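Local atomic coordinates of putative aldo/keto reductase (Salmonella enterica subsp. enterica serovar Typhimurium, PDB entry 4R9O), a protein that probably acts as an NADP-dependent oxidoreductase of the aldo/keto reductase family, folded as a TIM barrel. Residues M22-L27 against T50-A55; Q82-C87 against M127-R132; G100-D105 against P133-D138; T181-I186 against M210-L215. All coordinates share one frame; numbering follows the deposited sequence.

Interaction 1 (M22-L27 against T50-A55); sequences MGYWRL and TTVDHA
Tyr24 meets Val52, Asp53 and His54 just past the end of a short parallel strand pairing. Its backbone N donates to Asp53 O at 3.0 Å. With CG anti to the carbonyl carbon (chi1 -80°), the ring is brought alongside Val52 and His54. Val52 CG1 then lies in the ring plane, at the edge, 3.7 Å from Tyr24 CE2. The His54 ring runs almost parallel to the tyrosine ring, with 3° between the planes. The two are slid so far that they barely overlap, and their centroids are 5.2 Å apart. The closest touch between these two side chains is His54 CE1 on Tyr24 CB, at 3.5 Å. The phenol OH is held elsewhere, by His44 of helix 34-46.

Met22 and Asp53 carry the strand part. Met22 N donates to Thr51 O at 3.0 Å. Met22 O receives Asp53 N at 2.9 Å and also takes a CA-H contact from Val52. Strands 16-23 and 51-53 are neighbouring parallel strands of the TIM barrel, with 16 helical residues in the connection between the two segments. The Met22 and Val52 side chains share the face turned to helix 34-46, where the bent Met22 chain packs on Phe40 and His44. Asp53 points to the other face. Its CB packs near Gly23 CA, and its CG is anti to the backbone N (chi1 -178°). There the carboxylate is held from outside by Lys86 and Gln183. The Asp53 side chain comes within about 4 Å of that of Tyr58 (nearest atoms), the likely proton donor.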
loop_
_atom_site.group_PDB
_atom_site.type_symbol
_atom_site.label_atom_id
_atom_site.label_comp_id
_atom_site.label_asym_id
_atom_site.label_seq_id
_atom_site.Cartn_x
_atom_site.Cartn_y
_atom_site.Cartn_z
ATOM N N MET C 22 3.467 7.335 35.354
ATOM C CA MET C 22 2.054 7.717 35.445
ATOM C C MET C 22 1.742 8.839 34.458
ATOM O O MET C 22 2.282 9.939 34.571
ATOM C CB MET C 22 1.685 8.152 36.868
ATOM C CG MET C 22 0.189 8.382 37.056
ATOM S SD MET C 22 -0.766 6.857 36.858
ATOM C CE MET C 22 -2.140 7.432 35.868
ATOM N N GLY C 23 0.871 8.558 33.493
ATOM C CA GLY C 23 0.482 9.540 32.484
ATOM C C GLY C 23 -0.799 10.281 32.862
ATOM O O GLY C 23 -1.769 9.678 33.321
ATOM N N TYR C 24 -0.809 11.595 32.659
ATOM C CA TYR C 24 -1.925 12.413 33.111
ATOM C C TYR C 24 -2.725 13.063 31.977
ATOM O O TYR C 24 -3.434 14.045 32.200
ATOM C CB TYR C 24 -1.410 13.483 34.083
ATOM C CG TYR C 24 -1.189 12.933 35.478
ATOM C CD1 TYR C 24 -2.257 12.801 36.366
ATOM C CD2 TYR C 24 0.072 12.527 35.906
ATOM C CE1 TYR C 24 -2.075 12.286 37.639
ATOM C CE2 TYR C 24 0.265 12.006 37.190
ATOM C CZ TYR C 24 -0.811 11.891 38.050
ATOM O OH TYR C 24 -0.639 11.390 39.327
ATOM N N TRP C 25 -2.659 12.493 30.776
ATOM C CA TRP C 25 -3.371 13.091 29.655
ATOM C C TRP C 25 -4.889 13.004 29.809
ATOM O O TRP C 25 -5.603 13.824 29.238
ATOM C CB TRP C 25 -2.916 12.462 28.325
ATOM C CG TRP C 25 -3.596 11.187 27.902
ATOM C CD1 TRP C 25 -4.650 11.065 27.034
ATOM C CD2 TRP C 25 -3.249 9.856 28.299
ATOM N NE1 TRP C 25 -4.987 9.740 26.878
ATOM C CE2 TRP C 25 -4.140 8.977 27.641
ATOM C CE3 TRP C 25 -2.273 9.319 29.142
ATOM C CZ2 TRP C 25 -4.086 7.592 27.807
ATOM C CZ3 TRP C 25 -2.216 7.941 29.301
ATOM C CH2 TRP C 25 -3.119 7.092 28.635
ATOM N N ARG C 26 -5.373 12.049 30.606
ATOM C CA ARG C 26 -6.813 11.850 30.834
ATOM C C ARG C 26 -7.306 12.461 32.148
ATOM O O ARG C 26 -8.442 12.216 32.551
ATOM C CB ARG C 26 -7.159 10.354 30.842
ATOM C CG ARG C 26 -6.898 9.631 29.534
ATOM C CD ARG C 26 -8.155 9.557 28.675
ATOM N NE ARG C 26 -9.101 8.560 29.176
ATOM C CZ ARG C 26 -10.424 8.689 29.134
ATOM N NH1 ARG C 26 -11.201 7.728 29.615
ATOM N NH2 ARG C 26 -10.973 9.773 28.611
ATOM N N LEU C 27 -6.450 13.231 32.814
ATOM C CA LEU C 27 -6.742 13.750 34.150
ATOM C C LEU C 27 -8.106 14.424 34.278
ATOM O O LEU C 27 -8.830 14.162 35.236
ATOM C CB LEU C 27 -5.652 14.730 34.586
ATOM C CG LEU C 27 -5.826 15.385 35.966
ATOM C CD1 LEU C 27 -6.178 14.365 37.052
ATOM C CD2 LEU C 27 -4.556 16.128 36.343
ATOM N N THR C 50 7.437 7.362 40.402
ATOM C CA THR C 50 7.845 8.739 40.652
ATOM C C THR C 50 7.811 9.638 39.411
ATOM O O THR C 50 7.719 10.861 39.525
ATOM C CB THR C 50 9.262 8.783 41.252
ATOM O OG1 THR C 50 10.193 8.214 40.325
ATOM C CG2 THR C 50 9.307 8.005 42.578
ATOM N N THR C 51 7.902 9.041 38.227
ATOM C CA THR C 51 7.924 9.823 36.999
ATOM C C THR C 51 6.517 10.038 36.448
ATOM O O THR C 51 5.733 9.093 36.341
ATOM C CB THR C 51 8.779 9.151 35.905
ATOM O OG1 THR C 51 10.035 8.730 36.452
ATOM C CG2 THR C 51 9.024 10.139 34.772
ATOM N N VAL C 52 6.195 11.284 36.106
ATOM C CA VAL C 52 4.853 11.616 35.637
ATOM C C VAL C 52 4.919 12.351 34.296
ATOM O O VAL C 52 5.827 13.150 34.034
ATOM C CB VAL C 52 4.071 12.470 36.665
ATOM C CG1 VAL C 52 3.908 11.708 38.002
ATOM C CG2 VAL C 52 4.757 13.796 36.897
ATOM N N ASP C 53 3.950 12.066 33.443
ATOM C CA ASP C 53 4.001 12.539 32.071
ATOM C C ASP C 53 2.850 13.496 31.771
ATOM O O ASP C 53 1.681 13.152 31.946
ATOM C CB ASP C 53 3.986 11.345 31.110
ATOM C CG ASP C 53 4.080 11.771 29.660
ATOM O OD1 ASP C 53 5.209 12.034 29.192
ATOM O OD2 ASP C 53 3.022 11.853 29.004
ATOM N N HIS C 54 3.206 14.699 31.323
ATOM C CA HIS C 54 2.255 15.773 31.008
ATOM C C HIS C 54 2.477 16.327 29.601
ATOM O O HIS C 54 3.435 15.948 28.931
ATOM C CB HIS C 54 2.380 16.917 32.023
ATOM C CG HIS C 54 1.771 16.606 33.360
ATOM N ND1 HIS C 54 0.441 16.824 33.632
ATOM C CD2 HIS C 54 2.313 16.086 34.484
ATOM C CE1 HIS C 54 0.184 16.448 34.878
ATOM N NE2 HIS C 54 1.306 15.997 35.416
ATOM N N ALA C 55 1.610 17.248 29.175
ATOM C CA ALA C 55 1.840 18.025 27.949
ATOM C C ALA C 55 1.042 19.313 28.027
ATOM O O ALA C 55 0.010 19.358 28.687
ATOM C CB ALA C 55 1.455 17.235 26.695
#

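Interaction 2 (Q82-C87 against M127-R132); sequences QIVTKC and MLLIHR
Lys86 lies across the imidazole of His131. Its CD sits over one ring face, 3.6 Å from the ring centroid, a CH-pi contact. Next to it, Lys86 CG runs beside Leu129 CB at 3.9 Å, the two chains pointing the same way. Val84 and Met127 share this face: Met127 CE touches both methyls of Val84, with CG1 at 3.9 Å. On the other face Leu128 CD1 meets Thr85 CG2 at 3.8 Å.

Five backbone hydrogen bonds set this parallel register between barrel strands 82-90 and 125-130. The shortest is Leu129 N to Thr85 O at 2.8 Å, and the ladder ends with His131 N on Cys87 O at 2.9 Å. The short strand axes lie at 29° to each other. Helices 106-119 and 139-151 pack against the side chains of Thr85, Cys87, Leu128 and Ile130.

Further out, Glu224 of a neighbouring subunit bonds His131 NE2. The Lys86 chain is extended until it bends at chi4 (66°), where NZ meets Asp53 OD2 in a salt bridge, His54 O and Tyr58 OH. Packing on Leu129 and His131, with the bonds to Asp53 and His54, probably helps to hold the amine beside the likely proton donor, consistent with the Asp-Tyr-Lys-His site of aldo/keto reductases.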
loop_
_atom_site.group_PDB
_atom_site.type_symbol
_atom_site.label_atom_id
_atom_site.label_comp_id
_atom_site.label_asym_id
_atom_site.label_seq_id
_atom_site.Cartn_x
_atom_site.Cartn_y
_atom_site.Cartn_z
ATOM N N GLN C 82 9.640 13.079 39.205
ATOM C CA GLN C 82 10.288 13.548 37.986
ATOM C C GLN C 82 9.166 13.944 37.036
ATOM O O GLN C 82 8.353 13.110 36.634
ATOM C CB GLN C 82 11.194 12.485 37.358
ATOM C CG GLN C 82 12.331 12.024 38.249
ATOM C CD GLN C 82 11.856 11.000 39.253
ATOM O OE1 GLN C 82 12.214 11.050 40.435
ATOM N NE2 GLN C 82 11.025 10.071 38.790
ATOM N N ILE C 83 9.102 15.225 36.705
ATOM C CA ILE C 83 8.034 15.718 35.860
ATOM C C ILE C 83 8.482 15.896 34.422
ATOM O O ILE C 83 9.461 16.585 34.134
ATOM C CB ILE C 83 7.478 17.045 36.360
ATOM C CG1 ILE C 83 7.025 16.893 37.814
ATOM C CG2 ILE C 83 6.325 17.483 35.451
ATOM C CD1 ILE C 83 6.505 18.170 38.428
ATOM N N VAL C 84 7.744 15.255 33.530
ATOM C CA VAL C 84 8.016 15.318 32.106
ATOM C C VAL C 84 6.854 16.039 31.458
ATOM O O VAL C 84 5.696 15.699 31.709
ATOM C CB VAL C 84 8.166 13.918 31.471
ATOM C CG1 VAL C 84 8.452 14.044 29.957
ATOM C CG2 VAL C 84 9.258 13.096 32.163
ATOM N N THR C 85 7.144 17.038 30.632
ATOM C CA THR C 85 6.077 17.651 29.860
ATOM C C THR C 85 6.526 17.922 28.423
ATOM O O THR C 85 7.665 17.614 28.050
ATOM C CB THR C 85 5.565 18.947 30.523
ATOM O OG1 THR C 85 4.362 19.365 29.862
ATOM C CG2 THR C 85 6.613 20.052 30.468
ATOM N N LYS C 86 5.615 18.449 27.609
ATOM C CA LYS C 86 5.851 18.563 26.174
ATOM C C LYS C 86 5.263 19.829 25.592
ATOM O O LYS C 86 4.365 20.425 26.177
ATOM C CB LYS C 86 5.255 17.370 25.411
ATOM C CG LYS C 86 5.307 16.030 26.092
ATOM C CD LYS C 86 4.714 14.971 25.169
ATOM C CE LYS C 86 4.520 13.642 25.874
ATOM N NZ LYS C 86 3.490 13.721 26.953
ATOM N N CYS C 87 5.765 20.207 24.417
ATOM C CA CYS C 87 5.200 21.285 23.620
ATOM C C CYS C 87 5.440 20.987 22.139
ATOM O O CYS C 87 6.214 20.088 21.804
ATOM C CB CYS C 87 5.807 22.636 24.001
ATOM S SG CYS C 87 7.552 22.836 23.571
ATOM N N MET C 127 12.189 17.000 32.535
ATOM C CA MET C 127 12.388 16.811 31.108
ATOM C C MET C 127 11.317 17.504 30.260
ATOM O O MET C 127 10.137 17.512 30.600
ATOM C CB MET C 127 12.446 15.307 30.774
ATOM C CG MET C 127 12.694 15.008 29.292
ATOM S SD MET C 127 13.313 13.329 28.983
ATOM C CE MET C 127 11.886 12.330 29.405
ATOM N N LEU C 128 11.753 18.099 29.152
ATOM C CA LEU C 128 10.844 18.704 28.186
ATOM C C LEU C 128 10.985 17.999 26.836
ATOM O O LEU C 128 12.102 17.786 26.353
ATOM C CB LEU C 128 11.127 20.202 28.045
ATOM C CG LEU C 128 10.261 20.989 27.053
ATOM C CD1 LEU C 128 8.799 21.098 27.512
ATOM C CD2 LEU C 128 10.840 22.364 26.811
ATOM N N LEU C 129 9.851 17.635 26.241
ATOM C CA LEU C 129 9.843 16.937 24.957
ATOM C C LEU C 129 9.241 17.784 23.828
ATOM O O LEU C 129 8.328 18.567 24.053
ATOM C CB LEU C 129 9.052 15.630 25.063
ATOM C CG LEU C 129 9.327 14.623 26.181
ATOM C CD1 LEU C 129 8.424 13.398 25.995
ATOM C CD2 LEU C 129 10.800 14.222 26.224
ATOM N N ILE C 130 9.762 17.622 22.617
ATOM C CA ILE C 130 9.034 18.011 21.416
ATOM C C ILE C 130 7.982 16.930 21.161
ATOM O O ILE C 130 8.310 15.746 20.971
ATOM C CB ILE C 130 9.957 18.159 20.173
ATOM C CG1 ILE C 130 11.185 19.012 20.502
ATOM C CG2 ILE C 130 9.179 18.759 18.992
ATOM C CD1 ILE C 130 10.847 20.490 20.795
ATOM N N HIS C 131 6.721 17.345 21.161
ATOM C CA HIS C 131 5.591 16.421 21.198
ATOM C C HIS C 131 5.463 15.599 19.918
ATOM O O HIS C 131 5.150 14.399 19.949
ATOM C CB HIS C 131 4.307 17.214 21.445
ATOM C CG HIS C 131 3.200 16.419 22.076
ATOM N ND1 HIS C 131 2.167 17.010 22.764
ATOM C CD2 HIS C 131 2.968 15.083 22.109
ATOM C CE1 HIS C 131 1.342 16.074 23.206
ATOM N NE2 HIS C 131 1.803 14.898 22.820
ATOM N N ARG C 132 5.728 16.250 18.794
ATOM C CA ARG C 132 5.597 15.589 17.507
ATOM C C ARG C 132 6.587 16.185 16.500
ATOM O O ARG C 132 6.955 17.359 16.612
ATOM C CB ARG C 132 4.148 15.691 17.002
ATOM C CG ARG C 132 3.583 14.308 16.619
ATOM C CD ARG C 132 2.079 14.128 16.795
ATOM N NE ARG C 132 1.790 13.096 17.793
ATOM C CZ ARG C 132 0.813 13.159 18.699
ATOM N NH1 ARG C 132 -0.021 14.189 18.717
ATOM N NH2 ARG C 132 0.645 12.174 19.573
#

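Interaction 3 (G100-D105 against P133-D138); sequences GHYITD and PDPLMD
Thr104 and Asp134 run alongside each other in opposite senses and are joined by one short bond. Thr104 OG1 donates to Asp134 OD2 at 2.6 Å, using the anti lone pair of that oxygen. The threonine hydroxyl is placed between its backbone N and carbonyl carbon (chi1 53°), which turns it to the carboxylate. OD2 has a second partner, a salt bridge to Arg285 of another neighbouring subunit. Tyr102 also passes Asp134 head to tail, its ring plane at 55° to the carboxylate. Asp134 OD1 lies at the ring edge and touches Tyr102 CB at 3.5 Å. Pro135 lies roughly perpendicular to the Tyr102 side chain, with its CD 4.0 Å from Tyr102 CD2.

OD1 is held in turn by Leu136 N at 3.0 Å, which closes an Asx turn. The same residues start a type I turn from Asp134 to Met137. A water bridges Thr104 O, to which it donates, and Asp138 N, from which it accepts.

Strand 101-102 pairs antiparallel with barrel strand 82-90. Residues 133-138 lead from strand 125-130 into helix 139-151, with Asp138 as N-cap, so the contact joins that loop to the chain entering helix 106-119.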
loop_
_atom_site.group_PDB
_atom_site.type_symbol
_atom_site.label_atom_id
_atom_site.label_comp_id
_atom_site.label_asym_id
_atom_site.label_seq_id
_atom_site.Cartn_x
_atom_site.Cartn_y
_atom_site.Cartn_z
ATOM N N GLY C 100 -5.754 22.641 13.784
ATOM C CA GLY C 100 -4.658 21.978 14.471
ATOM C C GLY C 100 -3.394 22.074 13.631
ATOM O O GLY C 100 -3.450 21.923 12.419
ATOM N N HIS C 101 -2.261 22.358 14.273
ATOM C CA HIS C 101 -0.971 22.387 13.591
ATOM C C HIS C 101 0.178 22.267 14.593
ATOM O O HIS C 101 -0.027 21.950 15.775
ATOM C CB HIS C 101 -0.817 23.665 12.745
ATOM C CG HIS C 101 -0.810 24.940 13.537
ATOM N ND1 HIS C 101 -1.952 25.482 14.087
ATOM C CD2 HIS C 101 0.199 25.792 13.842
ATOM C CE1 HIS C 101 -1.643 26.607 14.713
ATOM N NE2 HIS C 101 -0.346 26.816 14.580
ATOM N N TYR C 102 1.386 22.520 14.111
ATOM C CA TYR C 102 2.584 22.412 14.931
ATOM C C TYR C 102 3.265 23.754 15.056
ATOM O O TYR C 102 3.245 24.554 14.121
ATOM C CB TYR C 102 3.565 21.406 14.330
ATOM C CG TYR C 102 3.030 20.010 14.179
ATOM C CD1 TYR C 102 2.384 19.369 15.233
ATOM C CD2 TYR C 102 3.172 19.328 12.983
ATOM C CE1 TYR C 102 1.902 18.082 15.083
ATOM C CE2 TYR C 102 2.698 18.050 12.828
ATOM C CZ TYR C 102 2.067 17.429 13.873
ATOM O OH TYR C 102 1.589 16.152 13.691
ATOM N N ILE C 103 3.853 24.008 16.222
ATOM C CA ILE C 103 4.650 25.206 16.436
ATOM C C ILE C 103 5.912 24.798 17.177
ATOM O O ILE C 103 5.846 24.388 18.339
ATOM C CB ILE C 103 3.893 26.296 17.255
ATOM C CG1 ILE C 103 2.520 26.624 16.649
ATOM C CG2 ILE C 103 4.741 27.569 17.363
ATOM C CD1 ILE C 103 1.672 27.581 17.533
ATOM N N THR C 104 7.057 24.887 16.505
ATOM C CA THR C 104 8.312 24.513 17.133
ATOM C C THR C 104 9.363 25.614 17.048
ATOM O O THR C 104 10.560 25.343 17.123
ATOM C CB THR C 104 8.885 23.210 16.523
ATOM O OG1 THR C 104 8.970 23.327 15.091
ATOM C CG2 THR C 104 8.002 22.023 16.884
ATOM N N ASP C 105 8.914 26.854 16.895
ATOM C CA ASP C 105 9.813 27.996 16.911
ATOM C C ASP C 105 10.423 28.197 18.303
ATOM O O ASP C 105 9.863 27.760 19.313
ATOM C CB ASP C 105 9.067 29.258 16.458
ATOM C CG ASP C 105 8.411 29.088 15.084
ATOM O OD1 ASP C 105 9.093 28.609 14.149
ATOM O OD2 ASP C 105 7.209 29.409 14.943
ATOM N N PRO C 133 7.038 15.368 15.530
ATOM C CA PRO C 133 7.912 15.913 14.489
ATOM C C PRO C 133 7.145 16.880 13.591
ATOM O O PRO C 133 6.063 16.575 13.097
ATOM C CB PRO C 133 8.370 14.675 13.723
ATOM C CG PRO C 133 7.323 13.659 13.962
ATOM C CD PRO C 133 6.821 13.920 15.364
ATOM N N ASP C 134 7.726 18.053 13.412
ATOM C CA ASP C 134 7.123 19.144 12.677
ATOM C C ASP C 134 7.893 19.333 11.367
ATOM O O ASP C 134 9.093 19.563 11.396
ATOM C CB ASP C 134 7.159 20.387 13.567
ATOM C CG ASP C 134 6.779 21.666 12.852
ATOM O OD1 ASP C 134 6.060 21.628 11.832
ATOM O OD2 ASP C 134 7.185 22.730 13.363
ATOM N N PRO C 135 7.217 19.204 10.213
ATOM C CA PRO C 135 7.922 19.404 8.938
ATOM C C PRO C 135 8.611 20.771 8.881
ATOM O O PRO C 135 9.593 20.922 8.158
ATOM C CB PRO C 135 6.803 19.320 7.898
ATOM C CG PRO C 135 5.566 19.679 8.664
ATOM C CD PRO C 135 5.771 19.046 10.004
ATOM N N LEU C 136 8.109 21.738 9.653
ATOM C CA LEU C 136 8.728 23.056 9.731
ATOM C C LEU C 136 9.797 23.152 10.831
ATOM O O LEU C 136 10.326 24.236 11.096
ATOM C CB LEU C 136 7.660 24.135 9.962
ATOM C CG LEU C 136 6.770 24.435 8.743
ATOM C CD1 LEU C 136 5.858 25.618 9.017
ATOM C CD2 LEU C 136 7.621 24.660 7.482
ATOM N N MET C 137 10.118 22.033 11.473
ATOM C CA MET C 137 11.117 22.060 12.534
ATOM C C MET C 137 12.500 22.489 12.045
ATOM O O MET C 137 13.112 21.847 11.186
ATOM C CB MET C 137 11.250 20.695 13.222
ATOM C CG MET C 137 12.278 20.745 14.342
ATOM S SD MET C 137 12.600 19.209 15.222
ATOM C CE MET C 137 13.693 18.349 14.091
ATOM N N ASP C 138 12.984 23.577 12.632
ATOM C CA ASP C 138 14.331 24.072 12.423
ATOM C C ASP C 138 15.148 23.696 13.657
ATOM O O ASP C 138 14.972 24.272 14.731
ATOM C CB ASP C 138 14.303 25.597 12.190
ATOM C CG ASP C 138 15.677 26.184 11.892
ATOM O OD1 ASP C 138 16.680 25.771 12.507
ATOM O OD2 ASP C 138 15.750 27.097 11.046
HETATM O O HOH W 1 11.686 25.122 14.346
#

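Interaction 4 (T181-I186 against M210-L215); sequences TNQVEI and MAWSCL
A beta-alpha-beta unit of the TIM barrel, strand 182-185, helix 198-205 and strand 210-212, brings Gln183 and Glu185 against Met210 and Trp212. The two strands run parallel. Residues 212-215 probably belong to the NADP site.

The ladder has two sound bonds. Val184 N donates to Met210 O at 2.9 Å, and Trp212 N reaches Val184 O at 3.0 Å from above the carbonyl plane. Weak bonds continue it at both ends, Met210 N to Thr181 OG1 and Ile186 N to Trp212 O.

Trp212 CG stands between its backbone N and carbonyl carbon (chi1 59°), which folds the indole back over the first strand. Glu185 CB then lies over a face of the six-membered ring, 4.0 Å from its centroid. The glutamate chain is extended, and OE1 comes to Trp212 CH2 at 3.7 Å. Indole NE1 makes a weak hydrogen bond to Asn162. The Gln183 side chain runs across that of Trp212, its amide plane 65° from the indole. Its NE2, whose hydrogen-bond partner is Asp53, packs against both SD and CE of Met210, 3.4 Å from SD.

Ile186 CD1 meets Ala211 CB at 3.9 Å. Ile186 O is buried and has no hydrogen-bond partner in the model, but Cys214 CA-H points straight at it, with CA at 3.5 Å and 175° at the hydrogen.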
loop_
_atom_site.group_PDB
_atom_site.type_symbol
_atom_site.label_atom_id
_atom_site.label_comp_id
_atom_site.label_asym_id
_atom_site.label_seq_id
_atom_site.Cartn_x
_atom_site.Cartn_y
_atom_site.Cartn_z
ATOM N N THR C 181 15.138 10.630 25.558
ATOM C CA THR C 181 14.125 9.657 25.160
ATOM C C THR C 181 13.463 10.021 23.837
ATOM O O THR C 181 13.514 11.171 23.378
ATOM C CB THR C 181 12.998 9.494 26.219
ATOM O OG1 THR C 181 12.332 8.241 26.018
ATOM C CG2 THR C 181 11.973 10.608 26.096
ATOM N N ASN C 182 12.836 9.014 23.245
ATOM C CA ASN C 182 11.921 9.199 22.132
ATOM C C ASN C 182 10.680 8.441 22.543
ATOM O O ASN C 182 10.663 7.211 22.544
ATOM C CB ASN C 182 12.515 8.675 20.818
ATOM C CG ASN C 182 11.643 8.976 19.589
ATOM O OD1 ASN C 182 10.634 9.692 19.667
ATOM N ND2 ASN C 182 12.057 8.443 18.431
ATOM N N GLN C 183 9.678 9.187 22.978
ATOM C CA GLN C 183 8.440 8.625 23.474
ATOM C C GLN C 183 7.604 8.131 22.298
ATOM O O GLN C 183 7.227 8.918 21.423
ATOM C CB GLN C 183 7.688 9.679 24.301
ATOM C CG GLN C 183 6.541 9.124 25.101
ATOM C CD GLN C 183 5.886 10.164 25.989
ATOM O OE1 GLN C 183 4.693 10.447 25.849
ATOM N NE2 GLN C 183 6.650 10.706 26.939
ATOM N N VAL C 184 7.328 6.830 22.252
ATOM C CA VAL C 184 6.680 6.268 21.069
ATOM C C VAL C 184 5.594 5.250 21.382
ATOM O O VAL C 184 5.517 4.740 22.505
ATOM C CB VAL C 184 7.712 5.592 20.141
ATOM C CG1 VAL C 184 8.730 6.622 19.620
ATOM C CG2 VAL C 184 8.405 4.461 20.861
ATOM N N GLU C 185 4.771 4.949 20.376
ATOM C CA GLU C 185 3.648 4.033 20.564
ATOM C C GLU C 185 4.070 2.577 20.408
ATOM O O GLU C 185 4.623 2.196 19.371
ATOM C CB GLU C 185 2.511 4.342 19.582
ATOM C CG GLU C 185 1.299 3.423 19.801
ATOM C CD GLU C 185 0.105 3.784 18.934
ATOM O OE1 GLU C 185 0.224 4.733 18.127
ATOM O OE2 GLU C 185 -0.944 3.107 19.054
ATOM N N ILE C 186 3.809 1.769 21.440
ATOM C CA ILE C 186 4.162 0.348 21.434
ATOM C C ILE C 186 3.100 -0.508 22.113
ATOM O O ILE C 186 2.777 -0.292 23.278
ATOM C CB ILE C 186 5.495 0.065 22.162
ATOM C CG1 ILE C 186 6.585 1.053 21.746
ATOM C CG2 ILE C 186 5.921 -1.385 21.924
ATOM C CD1 ILE C 186 7.863 0.950 22.550
ATOM N N MET C 210 9.969 5.954 26.412
ATOM C CA MET C 210 8.708 5.907 27.149
ATOM C C MET C 210 7.640 5.447 26.163
ATOM O O MET C 210 7.572 5.945 25.036
ATOM C CB MET C 210 8.340 7.270 27.744
ATOM C CG MET C 210 9.418 7.878 28.638
ATOM S SD MET C 210 9.115 9.619 28.992
ATOM C CE MET C 210 7.627 9.508 29.993
ATOM N N ALA C 211 6.814 4.494 26.571
ATOM C CA ALA C 211 5.874 3.871 25.648
ATOM C C ALA C 211 4.440 4.301 25.955
ATOM O O ALA C 211 3.956 4.136 27.088
ATOM C CB ALA C 211 6.010 2.348 25.701
ATOM N N TRP C 212 3.764 4.876 24.958
ATOM C CA TRP C 212 2.367 5.246 25.156
ATOM C C TRP C 212 1.432 4.353 24.329
ATOM O O TRP C 212 1.873 3.606 23.435
ATOM C CB TRP C 212 2.142 6.750 24.867
ATOM C CG TRP C 212 2.484 7.251 23.497
ATOM C CD1 TRP C 212 3.710 7.671 23.056
ATOM C CD2 TRP C 212 1.580 7.437 22.397
ATOM N NE1 TRP C 212 3.626 8.090 21.744
ATOM C CE2 TRP C 212 2.330 7.955 21.318
ATOM C CE3 TRP C 212 0.210 7.213 22.216
ATOM C CZ2 TRP C 212 1.759 8.234 20.077
ATOM C CZ3 TRP C 212 -0.355 7.500 20.981
ATOM C CH2 TRP C 212 0.420 8.004 19.930
ATOM N N SER C 213 0.146 4.411 24.677
ATOM C CA SER C 213 -0.896 3.530 24.137
ATOM C C SER C 213 -0.573 2.045 24.300
ATOM O O SER C 213 -0.837 1.227 23.415
ATOM C CB SER C 213 -1.162 3.860 22.671
ATOM O OG SER C 213 -2.149 4.869 22.584
ATOM N N CYS C 214 -0.049 1.703 25.471
ATOM C CA CYS C 214 0.385 0.350 25.766
ATOM C C CYS C 214 -0.734 -0.681 25.629
ATOM O O CYS C 214 -0.480 -1.833 25.295
ATOM C CB CYS C 214 0.980 0.308 27.173
ATOM S SG CYS C 214 2.492 1.308 27.347
ATOM N N LEU C 215 -1.974 -0.259 25.860
ATOM C CA LEU C 215 -3.122 -1.153 25.764
ATOM C C LEU C 215 -3.949 -0.901 24.501
ATOM O O LEU C 215 -5.156 -1.162 24.472
ATOM C CB LEU C 215 -4.002 -1.013 27.004
ATOM C CG LEU C 215 -3.300 -1.383 28.317
ATOM C CD1 LEU C 215 -4.232 -1.207 29.509
ATOM C CD2 LEU C 215 -2.751 -2.802 28.268
#

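Interactions 1, 2 and 4 lie on the same barrel sheet and meet near Tyr58, the likely proton donor. Interactions 1 and 2 are neighbours through strands 51-53 and 82-90, with His54 N 2.7 Å from Val84 O. Interaction 4 comes in from across the barrel: Gln183 NE2 lies 3.0 Å from Asp53 OD1 of interaction 1, and Gln183 OE1 3.2 Å from Lys86 CE of interaction 2. Interaction 3 is set apart, its centre about 20 Å from that of interaction 4. It touches only interaction 2, by Tyr102 OH on Arg132 CD at 3.7 Å. Interactions 1, 2 and 4 also share contacts with one neighbouring subunit; interaction 3 meets a different one.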